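Local coordinates for putative retaining b-glycosidase (Saccharophagus degradans, PDB 5A95), which probably hydrolyses mixed-linkage beta-glucans as a retaining family 5 glycoside hydrolase, with a specificity governed by its quaternary structure, at residues L139-I144 / D166-I171. The protein carries 1 engineered substitution. Residues are numbered along the deposited sequence; the frame is centred on the assembly and turned at random.
With BGC (beta-D-glucopyranose), chain D.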
loop_
_atom_site.group_PDB
_atom_site.type_symbol
_atom_site.label_atom_id
_atom_site.label_comp_id
_atom_site.label_asym_id
_atom_site.label_seq_id
_atom_site.Cartn_x
_atom_site.Cartn_y
_atom_site.Cartn_z
ATOM N N LEU A 139 -10.038 -23.340 2.524
ATOM C CA LEU A 139 -8.877 -22.513 2.746
ATOM C C LEU A 139 -9.359 -21.149 3.183
ATOM O O LEU A 139 -10.133 -20.492 2.479
ATOM C CB LEU A 139 -8.022 -22.399 1.484
ATOM C CG LEU A 139 -7.512 -23.719 0.915
ATOM C CD1 LEU A 139 -6.621 -23.484 -0.300
ATOM C CD2 LEU A 139 -6.807 -24.575 1.958
ATOM N N ASP A 140 -8.905 -20.742 4.365
ATOM C CA ASP A 140 -9.372 -19.537 5.052
ATOM C C ASP A 140 -8.210 -18.559 5.183
ATOM O O ASP A 140 -7.188 -18.859 5.789
ATOM C CB ASP A 140 -9.929 -19.983 6.413
ATOM C CG ASP A 140 -9.881 -18.933 7.493
ATOM O OD1 ASP A 140 -10.016 -17.735 7.233
ATOM O OD2 ASP A 140 -9.687 -19.343 8.667
ATOM N N TRP A 141 -8.348 -17.395 4.548
ATOM C CA TRP A 141 -7.379 -16.327 4.752
ATOM C C TRP A 141 -7.735 -15.662 6.091
ATOM O O TRP A 141 -8.709 -14.899 6.221
ATOM C CB TRP A 141 -7.444 -15.367 3.575
ATOM C CG TRP A 141 -6.442 -14.226 3.601
ATOM C CD1 TRP A 141 -6.744 -12.888 3.551
ATOM C CD2 TRP A 141 -5.011 -14.312 3.623
ATOM N NE1 TRP A 141 -5.598 -12.143 3.543
ATOM C CE2 TRP A 141 -4.522 -12.990 3.583
ATOM C CE3 TRP A 141 -4.084 -15.366 3.662
ATOM C CZ2 TRP A 141 -3.153 -12.699 3.556
ATOM C CZ3 TRP A 141 -2.716 -15.063 3.641
ATOM C CH2 TRP A 141 -2.267 -13.753 3.611
ATOM N N HIS A 142 -6.976 -16.045 7.097
ATOM C CA HIS A 142 -7.424 -15.900 8.476
ATOM C C HIS A 142 -6.930 -14.586 9.080
ATOM O O HIS A 142 -5.977 -14.536 9.862
ATOM C CB HIS A 142 -7.008 -17.101 9.302
ATOM C CG HIS A 142 -7.742 -17.221 10.582
ATOM N ND1 HIS A 142 -8.950 -17.856 10.685
ATOM C CD2 HIS A 142 -7.453 -16.757 11.819
ATOM C CE1 HIS A 142 -9.358 -17.807 11.936
ATOM N NE2 HIS A 142 -8.468 -17.146 12.646
ATOM N N SER A 143 -7.630 -13.525 8.723
ATOM C CA SER A 143 -7.431 -12.223 9.291
ATOM C C SER A 143 -8.700 -11.800 10.037
ATOM O O SER A 143 -9.776 -12.384 9.885
ATOM C CB SER A 143 -7.042 -11.230 8.194
ATOM O OG SER A 143 -6.812 -9.930 8.727
ATOM N N ILE A 144 -8.546 -10.793 10.891
ATOM C CA ILE A 144 -9.601 -10.247 11.738
ATOM C C ILE A 144 -9.415 -8.744 11.710
ATOM O O ILE A 144 -8.373 -8.245 12.185
ATOM C CB ILE A 144 -9.516 -10.750 13.198
ATOM C CG1 ILE A 144 -9.517 -12.275 13.264
ATOM C CG2 ILE A 144 -10.681 -10.160 13.990
ATOM C CD1 ILE A 144 -9.506 -12.842 14.661
ATOM N N ASP A 166 -2.897 -11.206 -3.752
ATOM C CA ASP A 166 -1.831 -12.089 -4.200
ATOM C C ASP A 166 -1.966 -13.500 -3.649
ATOM O O ASP A 166 -1.713 -14.476 -4.360
ATOM C CB ASP A 166 -0.459 -11.492 -3.897
ATOM C CG ASP A 166 0.659 -12.442 -4.218
ATOM O OD1 ASP A 166 0.959 -12.602 -5.423
ATOM O OD2 ASP A 166 1.230 -13.060 -3.303
ATOM N N PHE A 167 -2.353 -13.608 -2.384
ATOM C CA PHE A 167 -2.670 -14.899 -1.811
ATOM C C PHE A 167 -3.698 -15.638 -2.658
ATOM O O PHE A 167 -3.476 -16.779 -3.081
ATOM C CB PHE A 167 -3.111 -14.766 -0.348
ATOM C CG PHE A 167 -3.630 -16.033 0.265
ATOM C CD1 PHE A 167 -2.765 -16.998 0.727
ATOM C CD2 PHE A 167 -5.004 -16.271 0.353
ATOM C CE1 PHE A 167 -3.251 -18.167 1.264
ATOM C CE2 PHE A 167 -5.491 -17.443 0.901
ATOM C CZ PHE A 167 -4.609 -18.386 1.360
ATOM N N TRP A 168 -4.809 -14.966 -2.941
ATOM C CA TRP A 168 -5.861 -15.630 -3.688
ATOM C C TRP A 168 -5.439 -15.909 -5.143
ATOM O O TRP A 168 -5.815 -16.952 -5.705
ATOM C CB TRP A 168 -7.188 -14.870 -3.586
ATOM C CG TRP A 168 -7.797 -15.023 -2.228
ATOM C CD1 TRP A 168 -8.032 -14.035 -1.311
ATOM C CD2 TRP A 168 -8.161 -16.258 -1.588
ATOM N NE1 TRP A 168 -8.547 -14.578 -0.172
ATOM C CE2 TRP A 168 -8.641 -15.942 -0.305
ATOM C CE3 TRP A 168 -8.120 -17.611 -1.988
ATOM C CZ2 TRP A 168 -9.068 -16.906 0.580
ATOM C CZ3 TRP A 168 -8.534 -18.557 -1.095
ATOM C CH2 TRP A 168 -9.008 -18.205 0.162
ATOM N N ARG A 169 -4.670 -15.022 -5.767
ATOM C CA ARG A 169 -4.143 -15.284 -7.103
ATOM C C ARG A 169 -3.301 -16.557 -7.108
ATOM O O ARG A 169 -3.482 -17.450 -7.972
ATOM C CB ARG A 169 -3.333 -14.063 -7.582
ATOM C CG ARG A 169 -2.712 -14.195 -8.969
ATOM C CD ARG A 169 -1.339 -14.909 -8.946
ATOM N NE ARG A 169 -0.727 -14.917 -10.260
ATOM C CZ ARG A 169 -0.036 -13.906 -10.771
ATOM N NH1 ARG A 169 0.153 -12.810 -10.075
ATOM N NH2 ARG A 169 0.484 -13.998 -11.990
ATOM N N ARG A 170 -2.399 -16.675 -6.149
ATOM C CA ARG A 170 -1.494 -17.813 -6.101
ATOM C C ARG A 170 -2.242 -19.117 -5.832
ATOM O O ARG A 170 -1.951 -20.157 -6.433
ATOM C CB ARG A 170 -0.439 -17.631 -5.021
ATOM C CG ARG A 170 0.630 -16.602 -5.318
ATOM C CD ARG A 170 1.462 -16.406 -4.065
ATOM N NE ARG A 170 2.503 -15.387 -4.101
ATOM C CZ ARG A 170 3.764 -15.615 -4.458
ATOM N NH1 ARG A 170 4.163 -16.782 -4.897
ATOM N NH2 ARG A 170 4.633 -14.638 -4.373
ATOM N N ILE A 171 -3.155 -19.083 -4.879
ATOM C CA ILE A 171 -3.945 -20.230 -4.510
ATOM C C ILE A 171 -4.779 -20.709 -5.687
ATOM O O ILE A 171 -4.840 -21.915 -5.980
ATOM C CB ILE A 171 -4.843 -19.895 -3.282
ATOM C CG1 ILE A 171 -4.034 -19.701 -1.994
ATOM C CG2 ILE A 171 -5.955 -20.910 -3.117
ATOM C CD1 ILE A 171 -3.479 -20.989 -1.395
HETATM C C2 BGC D . -10.856 -15.961 15.915
HETATM C C3 BGC D . -9.953 -17.122 16.326
HETATM C C4 BGC D . -9.894 -17.201 17.856
HETATM C C5 BGC D . -11.298 -17.293 18.421
HETATM C C6 BGC D . -11.314 -17.400 19.927
HETATM C C1 BGC D . -12.160 -15.874 16.702
HETATM O O1 BGC D . -12.730 -14.590 16.678
HETATM O O2 BGC D . -11.105 -16.018 14.462
HETATM O O3 BGC D . -8.659 -16.925 15.674
HETATM O O4 BGC D . -9.119 -18.283 18.394
HETATM O O5 BGC D . -11.950 -16.074 18.079
HETATM O O6 BGC D . -12.688 -17.274 20.297
#
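Trp-141 on the strand and Phe-167 on the helix meet in an offset stack, the phenyl ring lying against the six-membered ring of the indole with planes at 23°. Followed outward, Trp-141 begins with CB, which sits 3.7 Å from CZ2 of Trp-168 and also touches CE2 of Phe-167. With CG anti to the backbone N (chi1 -177°), the indole is laid across the helix, over the phenyl ring: CG and CD2 pass over Phe-167 CD2, CE3 lies over the ring centre, 3.5 Å from Phe-167 CG, CZ3 rests on Phe-167 CD1, and CH2 only grazes Phe-167 CB. That CB in turn stands over the indole face as a CH-pi contact. The polar end, NE1, is hydrogen-bonded to Thr-164 OG1 one turn earlier on the same helix. This strand and helix belong to the (beta/alpha)8 barrel of family 5, the helix running nearly antiparallel to the strand it follows. CG1 of Ile-171 backs the other face of Phe-167; with an alanine in place of Phe-167, a gap would probably open between Ile-171 and the indole, whose six-membered ring would lose its stacking partner. Trp-168 turns its edge to the strand, CH2 lying 3.4 Å from Leu-139 O, while its NE1 is hydrogen-bonded to Leu-186 O. Beyond Trp-141, His-142 ND1 donates to the syn lone pair of Asp-140 OD2 (2.6 Å), and NE2 almost straight to O3 of the bound glucose (3.0 Å).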